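Local coordinates for serine--tRNA ligase, cytoplasmic (PDB 3QO8), which joins serine to tRNA(Ser), first activating the amino acid with ATP to form Ser-AMP and then passing it to the acceptor end of the tRNA, at residues Gln189-Tyr194 against Thr404-Glu409; Ser197-Lys202 against Glu299-Phe304; Val305-Glu308 against Glu314-Asp317; Cys322-Tyr327 against Tyr352-Trp357. All coordinates share one frame; numbering follows the deposited sequence.

Contact 1. Residues Gln189-Tyr194 against Thr404-Glu409; sequences QALINY and TLSATE. With SSA (5'-O-(N-(L-seryl)-sulfamoyl)adenosine), chain B.
The methyl CG2 of T408 sits between two neighbouring side chains of helix 183-200, 3.8 Å from both L191 CB and I192 CG1. With chi1 at 60°, T408 OG1 lies between its own backbone N and carbonyl carbon. CG2 is thereby turned to the helix, while the hydroxyl bonds to N188 OD1, so the threonine presents an apolar and a polar branch to the same helix. L191 adds a further tight point at its far end, where CD1 lies 3.6 Å from T408 O. Packing is slacker toward S406: L191 CD2 is 4.3 Å from S406 OG, whose hydrogen-bond partner is T411 OG1. L191, I192, S406 and T408 are all buried, whereas Y194, one turn along the helix from A190, is partly exposed.

Helix 183-200 also faces the second subunit, where Q189 NE2 bonds to N193 OD1 of the partner chain and the reciprocal pair repeats this. Away from the helix, T404 OG1 donates to OG of the bound seryl-adenylate analogue over 2.6 Å, and A407 CB packs 3.4 Å from its ribose C1'. The apolar contact thus backs a segment whose other side recognises serine and ribose, placing the interface helix one layer behind the active site.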
# COMPACT_ATOMS: atom_id res chain seq x y z
N GLN A 189 3.26 -8.05 -12.79
CA GLN A 189 2.18 -9.00 -12.55
C GLN A 189 2.58 -10.43 -12.90
O GLN A 189 2.22 -11.38 -12.19
CB GLN A 189 0.92 -8.58 -13.34
CG GLN A 189 0.22 -7.36 -12.74
CD GLN A 189 -0.27 -7.62 -11.33
OE1 GLN A 189 0.05 -6.88 -10.40
NE2 GLN A 189 -1.06 -8.66 -11.17
N ALA A 190 3.34 -10.59 -13.99
CA ALA A 190 3.82 -11.90 -14.38
C ALA A 190 4.62 -12.53 -13.25
O ALA A 190 4.41 -13.68 -12.90
CB ALA A 190 4.68 -11.81 -15.69
N LEU A 191 5.55 -11.77 -12.68
CA LEU A 191 6.37 -12.30 -11.58
C LEU A 191 5.54 -12.63 -10.34
O LEU A 191 5.75 -13.66 -9.69
CB LEU A 191 7.49 -11.33 -11.20
CG LEU A 191 8.65 -11.40 -12.20
CD1 LEU A 191 9.53 -10.19 -12.06
CD2 LEU A 191 9.45 -12.70 -11.98
N ILE A 192 4.58 -11.77 -10.01
CA ILE A 192 3.71 -12.03 -8.88
C ILE A 192 2.94 -13.35 -9.08
O ILE A 192 2.90 -14.21 -8.20
CB ILE A 192 2.71 -10.88 -8.68
CG1 ILE A 192 3.45 -9.62 -8.19
CG2 ILE A 192 1.63 -11.28 -7.71
CD1 ILE A 192 2.63 -8.33 -8.36
N ASN A 193 2.33 -13.51 -10.25
CA ASN A 193 1.52 -14.70 -10.52
C ASN A 193 2.32 -15.98 -10.75
O ASN A 193 1.93 -17.08 -10.31
CB ASN A 193 0.55 -14.44 -11.68
CG ASN A 193 -0.52 -13.45 -11.30
OD1 ASN A 193 -1.15 -13.58 -10.26
ND2 ASN A 193 -0.71 -12.44 -12.13
N TYR A 194 3.44 -15.84 -11.44
CA TYR A 194 4.33 -16.99 -11.60
C TYR A 194 4.83 -17.45 -10.22
O TYR A 194 4.77 -18.64 -9.89
CB TYR A 194 5.49 -16.68 -12.55
CG TYR A 194 6.51 -17.80 -12.63
CD1 TYR A 194 6.10 -19.12 -12.79
CD2 TYR A 194 7.87 -17.54 -12.48
CE1 TYR A 194 7.01 -20.16 -12.84
CE2 TYR A 194 8.80 -18.57 -12.54
CZ TYR A 194 8.36 -19.88 -12.72
OH TYR A 194 9.27 -20.91 -12.77
N THR A 404 12.81 -14.62 0.87
CA THR A 404 12.31 -14.02 -0.34
C THR A 404 12.11 -15.13 -1.38
O THR A 404 12.95 -16.01 -1.50
CB THR A 404 13.32 -13.04 -0.92
OG1 THR A 404 13.82 -12.19 0.12
CG2 THR A 404 12.68 -12.21 -2.03
N LEU A 405 11.01 -15.10 -2.12
CA LEU A 405 10.99 -15.82 -3.38
C LEU A 405 11.36 -14.82 -4.47
O LEU A 405 12.39 -14.95 -5.11
CB LEU A 405 9.63 -16.47 -3.69
CG LEU A 405 9.71 -17.22 -5.03
CD1 LEU A 405 10.47 -18.55 -4.88
CD2 LEU A 405 8.36 -17.45 -5.66
N SER A 406 10.53 -13.80 -4.67
CA SER A 406 10.87 -12.72 -5.60
C SER A 406 10.38 -11.36 -5.14
O SER A 406 9.18 -11.17 -4.97
CB SER A 406 10.33 -13.00 -7.01
OG SER A 406 10.62 -11.92 -7.90
N ALA A 407 11.31 -10.44 -4.91
CA ALA A 407 10.99 -9.03 -4.82
C ALA A 407 10.87 -8.58 -6.26
O ALA A 407 11.86 -8.55 -6.99
CB ALA A 407 12.09 -8.28 -4.10
N THR A 408 9.66 -8.27 -6.71
CA THR A 408 9.40 -8.30 -8.15
C THR A 408 10.08 -7.16 -8.94
O THR A 408 10.63 -7.40 -10.02
CB THR A 408 7.88 -8.38 -8.46
OG1 THR A 408 7.22 -7.24 -7.91
CG2 THR A 408 7.27 -9.65 -7.82
N GLU A 409 10.01 -5.94 -8.43
CA GLU A 409 10.63 -4.83 -9.15
C GLU A 409 12.15 -5.07 -9.28
O GLU A 409 12.73 -4.85 -10.35
CB GLU A 409 10.35 -3.48 -8.48
CG GLU A 409 8.96 -2.87 -8.86
CD GLU A 409 7.80 -3.39 -8.01
OE1 GLU A 409 8.02 -4.23 -7.12
OE2 GLU A 409 6.64 -2.96 -8.24
N10 SSA B . 11.18 -11.12 4.83
CA SSA B . 12.59 -11.14 4.43
CB SSA B . 12.80 -12.14 3.30
OG SSA B . 12.20 -11.66 2.08
C9 SSA B . 13.02 -9.77 4.00
O9 SSA B . 12.23 -8.84 3.90
N8 SSA B . 14.32 -9.63 3.72
S1 SSA B . 14.92 -8.35 2.97
O1S SSA B . 14.89 -7.16 3.76
O2S SSA B . 16.25 -8.65 2.57
O5' SSA B . 14.12 -8.11 1.67
C5' SSA B . 13.91 -9.15 0.73
C4' SSA B . 14.24 -8.64 -0.68
O4' SSA B . 13.43 -7.52 -1.07
C3' SSA B . 15.66 -8.14 -0.84
O3' SSA B . 16.55 -9.25 -0.97
C2' SSA B . 15.53 -7.30 -2.10
O2' SSA B . 15.52 -8.15 -3.27
C1' SSA B . 14.14 -6.68 -1.97
N9 SSA B . 14.24 -5.32 -1.41
C8 SSA B . 14.60 -4.98 -0.15
N7 SSA B . 14.58 -3.64 -0.04
C5 SSA B . 14.20 -3.14 -1.23
C6 SSA B . 13.99 -1.86 -1.71
N6 SSA B . 14.19 -0.82 -0.88
N1 SSA B . 13.59 -1.68 -2.99
C2 SSA B . 13.40 -2.73 -3.79
N3 SSA B . 13.58 -3.98 -3.36
C4 SSA B . 13.99 -4.21 -2.09

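Contact 2. Residues Ser197-Lys202 against Glu299-Phe304; sequences SFLSSK and EKIEQF. With SSA (5'-O-(N-(L-seryl)-sulfamoyl)adenosine), chain B.
This is apolar helix-on-sheet packing in the class II synthetase core: L199, near the end of helix 183-200, lies against strand 297-307 of the mixed, largely antiparallel sheet. In class II terms the helix, followed by strand 205-208, is consistent with motif 1, and strand 297-307, antiparallel to 269-278, with the second strand of motif 2. L199 supplies all the contact from its side, burying 69 of the 128 Å² shared by the two segments. Its CD1 is the probing branch, 3.8 Å from I301 CG2 and 4.0 Å from Q303 CG; CD2 reaches the same Q303 CG at 4.1 Å. The leucine and isoleucine side chains run antiparallel past each other, while the glutamine stem lies nearly perpendicular to the leucine. Because Q303 CG is beside the backbone N (chi1 -61°) and the chain then runs extended, its methylene meets the leucine while NE2 continues to M319 O, a buried amide given a carbonyl partner.

I301 points to the helix and Q303 lays its CG methylene alongside, while K300 and E302 project to the other side of the strand, into the serine pocket. E302 takes two hydrogen bonds from the analogue, OE1 from its OG and OE2 from its amino N10, each 2.7 Å long. With CG anti to the backbone N (chi1 179°) and a bend at chi2, the carboxylate of E302 faces the analogue. K300 NZ completes the arrangement with a 3.0 Å salt bridge to E302 OE1, approached 67° out of the carboxylate plane.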
# COMPACT_ATOMS: atom_id res chain seq x y z
N SER A 197 2.08 -19.22 -8.34
CA SER A 197 1.80 -20.51 -8.96
C SER A 197 2.92 -21.49 -8.64
O SER A 197 2.68 -22.66 -8.31
CB SER A 197 1.66 -20.36 -10.47
OG SER A 197 1.37 -21.60 -11.08
N PHE A 198 4.15 -20.98 -8.73
CA PHE A 198 5.35 -21.76 -8.46
C PHE A 198 5.33 -22.33 -7.04
O PHE A 198 5.55 -23.52 -6.84
CB PHE A 198 6.59 -20.87 -8.66
CG PHE A 198 7.90 -21.56 -8.42
CD1 PHE A 198 8.54 -22.26 -9.45
CD2 PHE A 198 8.53 -21.48 -7.19
CE1 PHE A 198 9.76 -22.89 -9.23
CE2 PHE A 198 9.76 -22.10 -6.97
CZ PHE A 198 10.38 -22.80 -8.00
N LEU A 199 5.06 -21.48 -6.06
CA LEU A 199 5.05 -21.93 -4.67
C LEU A 199 3.82 -22.78 -4.37
O LEU A 199 3.89 -23.74 -3.60
CB LEU A 199 5.14 -20.76 -3.70
CG LEU A 199 6.49 -20.03 -3.62
CD1 LEU A 199 6.39 -18.87 -2.62
CD2 LEU A 199 7.64 -20.99 -3.24
N SER A 200 2.69 -22.43 -4.97
CA SER A 200 1.46 -23.18 -4.76
C SER A 200 1.65 -24.64 -5.22
O SER A 200 1.15 -25.58 -4.59
CB SER A 200 0.28 -22.51 -5.48
OG SER A 200 -0.80 -23.40 -5.63
N SER A 201 2.40 -24.83 -6.31
CA SER A 201 2.68 -26.17 -6.81
C SER A 201 3.53 -26.96 -5.84
O SER A 201 3.62 -28.18 -5.93
CB SER A 201 3.41 -26.10 -8.16
OG SER A 201 2.51 -25.71 -9.18
N LYS A 202 4.19 -26.26 -4.92
CA LYS A 202 5.04 -26.91 -3.93
C LYS A 202 4.35 -27.06 -2.59
O LYS A 202 4.98 -27.36 -1.58
CB LYS A 202 6.34 -26.13 -3.77
CG LYS A 202 7.25 -26.23 -4.96
CD LYS A 202 8.48 -25.38 -4.78
CE LYS A 202 9.37 -25.53 -5.98
NZ LYS A 202 9.79 -26.95 -6.16
N GLU A 299 6.62 -4.81 -4.65
CA GLU A 299 5.90 -6.05 -4.37
C GLU A 299 6.86 -7.21 -4.09
O GLU A 299 7.97 -7.24 -4.62
CB GLU A 299 4.95 -6.42 -5.52
CG GLU A 299 3.70 -5.50 -5.60
CD GLU A 299 4.06 -4.07 -5.98
OE1 GLU A 299 4.54 -3.87 -7.11
OE2 GLU A 299 3.87 -3.16 -5.15
N LYS A 300 6.43 -8.17 -3.29
CA LYS A 300 7.29 -9.30 -2.96
C LYS A 300 6.46 -10.55 -2.69
O LYS A 300 5.49 -10.51 -1.92
CB LYS A 300 8.18 -8.98 -1.74
CG LYS A 300 9.15 -10.13 -1.35
CD LYS A 300 10.25 -9.67 -0.34
CE LYS A 300 9.65 -9.02 0.93
NZ LYS A 300 8.58 -9.86 1.55
N ILE A 301 6.83 -11.63 -3.36
CA ILE A 301 6.38 -12.97 -3.01
C ILE A 301 7.36 -13.55 -2.00
O ILE A 301 8.56 -13.68 -2.27
CB ILE A 301 6.27 -13.89 -4.24
CG1 ILE A 301 5.34 -13.26 -5.29
CG2 ILE A 301 5.78 -15.28 -3.81
CD1 ILE A 301 3.99 -12.82 -4.73
N GLU A 302 6.83 -13.92 -0.84
CA GLU A 302 7.59 -14.32 0.34
C GLU A 302 7.31 -15.79 0.66
O GLU A 302 6.16 -16.24 0.60
CB GLU A 302 7.10 -13.47 1.52
CG GLU A 302 7.78 -13.77 2.86
CD GLU A 302 9.19 -13.20 2.94
OE1 GLU A 302 9.68 -12.66 1.91
OE2 GLU A 302 9.82 -13.27 4.03
N GLN A 303 8.34 -16.55 1.01
CA GLN A 303 8.14 -17.86 1.63
C GLN A 303 8.09 -17.68 3.14
O GLN A 303 9.01 -17.10 3.73
CB GLN A 303 9.31 -18.80 1.34
CG GLN A 303 9.55 -19.10 -0.11
CD GLN A 303 10.71 -20.07 -0.27
OE1 GLN A 303 10.63 -21.22 0.15
NE2 GLN A 303 11.80 -19.59 -0.85
N PHE A 304 7.04 -18.17 3.79
CA PHE A 304 7.04 -18.14 5.24
C PHE A 304 6.61 -19.50 5.75
O PHE A 304 5.57 -20.03 5.36
CB PHE A 304 6.13 -17.04 5.83
CG PHE A 304 6.28 -16.89 7.33
CD1 PHE A 304 7.20 -15.99 7.86
CD2 PHE A 304 5.57 -17.70 8.19
CE1 PHE A 304 7.37 -15.88 9.24
CE2 PHE A 304 5.73 -17.60 9.57
CZ PHE A 304 6.63 -16.69 10.10
N10 SSA B . 11.18 -11.12 4.83
CA SSA B . 12.59 -11.14 4.43
CB SSA B . 12.80 -12.14 3.30
OG SSA B . 12.20 -11.66 2.08
C9 SSA B . 13.02 -9.77 4.00
O9 SSA B . 12.23 -8.84 3.90
N8 SSA B . 14.32 -9.63 3.72
S1 SSA B . 14.92 -8.35 2.97
O1S SSA B . 14.89 -7.16 3.76
O2S SSA B . 16.25 -8.65 2.57
O5' SSA B . 14.12 -8.11 1.67
C5' SSA B . 13.91 -9.15 0.73
C4' SSA B . 14.24 -8.64 -0.68
O4' SSA B . 13.43 -7.52 -1.07
C3' SSA B . 15.66 -8.14 -0.84
O3' SSA B . 16.55 -9.25 -0.97
C2' SSA B . 15.53 -7.30 -2.10
O2' SSA B . 15.52 -8.15 -3.27
C1' SSA B . 14.14 -6.68 -1.97
N9 SSA B . 14.24 -5.32 -1.41
C8 SSA B . 14.60 -4.98 -0.15
N7 SSA B . 14.58 -3.64 -0.04
C5 SSA B . 14.20 -3.14 -1.23
C6 SSA B . 13.99 -1.86 -1.71
N6 SSA B . 14.19 -0.82 -0.88
N1 SSA B . 13.59 -1.68 -2.99
C2 SSA B . 13.40 -2.73 -3.79
N3 SSA B . 13.58 -3.98 -3.36
C4 SSA B . 13.99 -4.21 -2.09

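Contact 3. Residues Val305-Glu308 against Glu314-Asp317; sequences VLTE and EEFD
Van der Waals contacts between V305, T307 and E315, mostly of aliphatic carbons, make up the whole of this small junction, in which the end of strand 297-307 meets the first turns of helix 312-329. E315 provides its aliphatic stem: CG is 3.7 Å from V305 CG1 and equally 3.7 Å from T307 CG2, so one methylene fits between two methyls set two residues apart on the same face of the strand. E315 CB lies 3.8 Å from the same T307 methyl. The threonine and glutamate side chains meet at a slant, whereas those of V305 and E315 point at each other from facing sides, and E315 OE2 ends 3.8 Å from V305 CG1.

Hydrogen bonding is local to the strand side. T307 OG1 donates to E308 O over 2.8 Å, coming in 49° above the carbonyl plane. The chi1 of 75° puts the hydroxyl there and directs CG2 at the helix.

Ionic interactions hold the other end of E315. Its chain is bent at chi2 (67°), and the carboxylate is divided between two arginines: OE2 pairs with R270 on the adjacent strand 269-278, and OE1 with R318 one turn further along its own helix.

Both segments lie within the class II core, where a short connection leads from strand 297-307 into helix 312-329, which packs back on the sheet. The glutamate therefore has a double role, its methylenes covering V305 and T307 while its buried charge is met by guanidinium groups; pairing of this kind would be expected to favour the ionised carboxylate.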
# COMPACT_ATOMS: atom_id res chain seq x y z
N VAL A 305 7.42 -20.06 6.64
CA VAL A 305 7.23 -21.44 7.06
C VAL A 305 7.36 -21.59 8.56
O VAL A 305 8.23 -20.99 9.17
CB VAL A 305 8.26 -22.39 6.39
CG1 VAL A 305 8.00 -23.84 6.80
CG2 VAL A 305 8.21 -22.24 4.87
N LEU A 306 6.47 -22.39 9.13
CA LEU A 306 6.55 -22.78 10.53
C LEU A 306 6.78 -24.28 10.54
O LEU A 306 6.12 -25.02 9.82
CB LEU A 306 5.23 -22.45 11.25
CG LEU A 306 4.75 -21.00 11.30
CD1 LEU A 306 4.11 -20.61 9.99
CD2 LEU A 306 3.71 -20.83 12.42
N THR A 307 7.73 -24.72 11.36
CA THR A 307 8.07 -26.12 11.45
C THR A 307 8.31 -26.49 12.91
O THR A 307 8.40 -25.62 13.78
CB THR A 307 9.43 -26.43 10.76
OG1 THR A 307 10.50 -25.96 11.59
CG2 THR A 307 9.55 -25.76 9.40
N GLU A 308 8.44 -27.79 13.16
CA GLU A 308 8.93 -28.27 14.44
C GLU A 308 10.37 -27.84 14.64
O GLU A 308 11.14 -27.75 13.68
CB GLU A 308 8.84 -29.79 14.51
CG GLU A 308 7.47 -30.34 14.21
CD GLU A 308 7.36 -31.81 14.56
OE1 GLU A 308 7.05 -32.61 13.66
OE2 GLU A 308 7.60 -32.16 15.74
N GLU A 314 16.57 -28.53 8.12
CA GLU A 314 16.23 -29.16 6.85
C GLU A 314 15.29 -28.26 6.03
O GLU A 314 15.43 -28.15 4.81
CB GLU A 314 15.57 -30.52 7.12
CG GLU A 314 15.15 -31.28 5.87
CD GLU A 314 14.45 -32.59 6.21
OE1 GLU A 314 13.47 -32.57 6.99
OE2 GLU A 314 14.88 -33.64 5.68
N GLU A 315 14.35 -27.60 6.69
CA GLU A 315 13.44 -26.70 5.98
C GLU A 315 14.18 -25.52 5.37
O GLU A 315 13.87 -25.10 4.25
CB GLU A 315 12.34 -26.18 6.90
CG GLU A 315 11.27 -25.38 6.15
CD GLU A 315 10.45 -26.24 5.19
OE1 GLU A 315 10.32 -27.46 5.45
OE2 GLU A 315 9.94 -25.70 4.18
N PHE A 316 15.15 -24.98 6.11
CA PHE A 316 15.98 -23.86 5.62
C PHE A 316 16.61 -24.23 4.27
O PHE A 316 16.60 -23.44 3.33
CB PHE A 316 17.06 -23.53 6.66
CG PHE A 316 18.05 -22.46 6.22
CD1 PHE A 316 17.83 -21.13 6.52
CD2 PHE A 316 19.22 -22.81 5.56
CE1 PHE A 316 18.74 -20.14 6.14
CE2 PHE A 316 20.14 -21.82 5.16
CZ PHE A 316 19.91 -20.50 5.46
N ASP A 317 17.17 -25.44 4.19
CA ASP A 317 17.77 -25.90 2.93
C ASP A 317 16.72 -26.02 1.82
O ASP A 317 16.97 -25.64 0.67
CB ASP A 317 18.50 -27.24 3.12
CG ASP A 317 19.79 -27.10 3.90
OD1 ASP A 317 20.38 -25.99 3.92
OD2 ASP A 317 20.23 -28.10 4.50

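Contact 4. Residues Cys322-Tyr327 against Tyr352-Trp357; sequences CSEEFY and YDLEAW
L354, with 77 of the 149 Å² buried here, is the one residue of strand 350-358 that makes close contact with helix 312-329. Its CG is anti to the backbone N (chi1 -177°), which sends both methyls up from the sheet to the helix. CD1 reaches 4.0 Å from E324 CA and the same distance from Y327 CD2, bridging one helical turn. Of the two methyls, CD2 lies over one face of the Y327 ring, 4.1 Å from Y327 CD2.

Y327 buries 39 Å². Its opposite face is covered by F326 CD2, 3.8 Å above the ring plane and over its centre, so the tyrosine is sandwiched between a leucine methyl and a neighbouring aromatic edge atom. The phenol OH bonds to L405 O, fixing the far end of the ring beside the serine and ATP pocket.

E324, third with 18 Å², uses its stem: CG stands 4.0 Å from L354 CD1. Beyond CG the chain is extended, and the carboxylate is met by R129 in a salt bridge and by Y334 OH in a hydrogen bond.

Helix and strand segments run almost parallel, 7° apart, with axes 10.1 Å from each other at closest approach. The helix thus lies along the sheet, here over its antiparallel strands 334-338, 350-358 and 363-372, in the class II synthetase core, whose sheet carries the catalytic pocket.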
# COMPACT_ATOMS: atom_id res chain seq x y z
N CYS A 322 14.21 -23.81 -3.00
CA CYS A 322 13.04 -23.31 -3.74
C CYS A 322 13.36 -22.01 -4.49
O CYS A 322 12.98 -21.84 -5.64
CB CYS A 322 11.83 -23.07 -2.81
SG CYS A 322 10.89 -24.56 -2.43
N SER A 323 14.01 -21.07 -3.81
CA SER A 323 14.38 -19.82 -4.48
C SER A 323 15.40 -20.04 -5.60
O SER A 323 15.32 -19.42 -6.67
CB SER A 323 14.90 -18.82 -3.45
OG SER A 323 13.85 -18.43 -2.57
N GLU A 324 16.37 -20.92 -5.37
CA GLU A 324 17.33 -21.22 -6.42
C GLU A 324 16.62 -21.76 -7.66
O GLU A 324 16.88 -21.33 -8.79
CB GLU A 324 18.35 -22.24 -5.93
CG GLU A 324 19.26 -21.70 -4.83
CD GLU A 324 20.33 -22.71 -4.46
OE1 GLU A 324 21.23 -22.96 -5.30
OE2 GLU A 324 20.27 -23.24 -3.34
N GLU A 325 15.73 -22.71 -7.45
CA GLU A 325 14.98 -23.29 -8.56
C GLU A 325 14.21 -22.20 -9.30
O GLU A 325 14.18 -22.18 -10.54
CB GLU A 325 14.03 -24.38 -8.06
CG GLU A 325 13.27 -25.08 -9.17
CD GLU A 325 12.22 -26.07 -8.65
OE1 GLU A 325 12.17 -26.33 -7.42
OE2 GLU A 325 11.43 -26.58 -9.48
N PHE A 326 13.60 -21.29 -8.56
CA PHE A 326 12.89 -20.17 -9.17
C PHE A 326 13.82 -19.35 -10.09
O PHE A 326 13.46 -19.06 -11.24
CB PHE A 326 12.26 -19.28 -8.08
CG PHE A 326 11.42 -18.14 -8.62
CD1 PHE A 326 10.11 -18.34 -9.01
CD2 PHE A 326 11.96 -16.86 -8.72
CE1 PHE A 326 9.33 -17.28 -9.50
CE2 PHE A 326 11.20 -15.80 -9.21
CZ PHE A 326 9.89 -16.01 -9.60
N TYR A 327 15.00 -18.96 -9.60
CA TYR A 327 15.91 -18.16 -10.44
C TYR A 327 16.50 -18.96 -11.58
O TYR A 327 16.73 -18.43 -12.68
CB TYR A 327 16.97 -17.42 -9.60
CG TYR A 327 16.24 -16.38 -8.81
CD1 TYR A 327 15.86 -15.19 -9.40
CD2 TYR A 327 15.82 -16.63 -7.51
CE1 TYR A 327 15.12 -14.25 -8.71
CE2 TYR A 327 15.07 -15.69 -6.81
CZ TYR A 327 14.73 -14.51 -7.41
OH TYR A 327 13.97 -13.57 -6.73
N TYR A 352 21.12 -16.97 4.50
CA TYR A 352 21.74 -17.09 3.18
C TYR A 352 21.13 -16.04 2.30
O TYR A 352 19.92 -15.85 2.32
CB TYR A 352 21.42 -18.44 2.52
CG TYR A 352 22.30 -19.61 2.91
CD1 TYR A 352 23.27 -19.51 3.90
CD2 TYR A 352 22.15 -20.84 2.26
CE1 TYR A 352 24.04 -20.60 4.24
CE2 TYR A 352 22.91 -21.92 2.60
CZ TYR A 352 23.86 -21.80 3.58
OH TYR A 352 24.62 -22.91 3.89
N ASP A 353 21.95 -15.37 1.49
CA ASP A 353 21.41 -14.49 0.47
C ASP A 353 21.66 -15.13 -0.90
O ASP A 353 22.69 -15.78 -1.12
CB ASP A 353 22.08 -13.11 0.50
CG ASP A 353 21.56 -12.23 1.63
OD1 ASP A 353 20.77 -12.70 2.48
OD2 ASP A 353 21.96 -11.05 1.67
N LEU A 354 20.70 -14.98 -1.80
CA LEU A 354 20.93 -15.31 -3.19
C LEU A 354 21.16 -13.96 -3.85
O LEU A 354 20.34 -13.05 -3.73
CB LEU A 354 19.74 -16.05 -3.82
CG LEU A 354 19.92 -16.51 -5.28
CD1 LEU A 354 19.15 -17.79 -5.57
CD2 LEU A 354 19.55 -15.42 -6.27
N GLU A 355 22.31 -13.83 -4.50
CA GLU A 355 22.70 -12.62 -5.19
C GLU A 355 22.83 -12.96 -6.66
O GLU A 355 23.61 -13.84 -7.04
CB GLU A 355 24.04 -12.10 -4.65
CG GLU A 355 24.10 -11.93 -3.12
CD GLU A 355 25.48 -11.46 -2.67
OE1 GLU A 355 26.47 -11.82 -3.33
OE2 GLU A 355 25.56 -10.71 -1.68
N ALA A 356 22.07 -12.26 -7.50
CA ALA A 356 22.01 -12.59 -8.92
C ALA A 356 23.00 -11.71 -9.67
O ALA A 356 23.31 -10.60 -9.24
CB ALA A 356 20.60 -12.37 -9.46
N TRP A 357 23.48 -12.21 -10.80
CA TRP A 357 24.43 -11.48 -11.61
C TRP A 357 23.75 -10.38 -12.41
O TRP A 357 22.80 -10.65 -13.16
CB TRP A 357 25.17 -12.44 -12.55
CG TRP A 357 26.22 -11.77 -13.41
CD1 TRP A 357 26.19 -11.59 -14.77
CD2 TRP A 357 27.47 -11.22 -12.96
NE1 TRP A 357 27.35 -10.96 -15.19
CE2 TRP A 357 28.15 -10.73 -14.10
CE3 TRP A 357 28.09 -11.11 -11.71
CZ2 TRP A 357 29.40 -10.12 -14.02
CZ3 TRP A 357 29.34 -10.52 -11.63
CH2 TRP A 357 29.98 -10.03 -12.78

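All four contacts reach the same mixed sheet of the catalytic core, contact 1 where strand 406-407 turns into helix 408-419. Contacts 1 and 2, centres 8 Å apart, share helix 183-200 and touch through backbone bonds between strand 297-307 and residues 404-409; both also meet the second subunit and the bound analogue. Contacts 3 and 4 share helix 312-329 and lie 17 Å apart, joined where F316 packs on Y352. Contact 4 is 13 Å from both 1 and 2, linked by Y327 and S323 to the first and by K202-E325 to the second. Along the chain contact 1 encloses the others, which follow in series, so it sets the helix facing the second subunit next to a pocket segment.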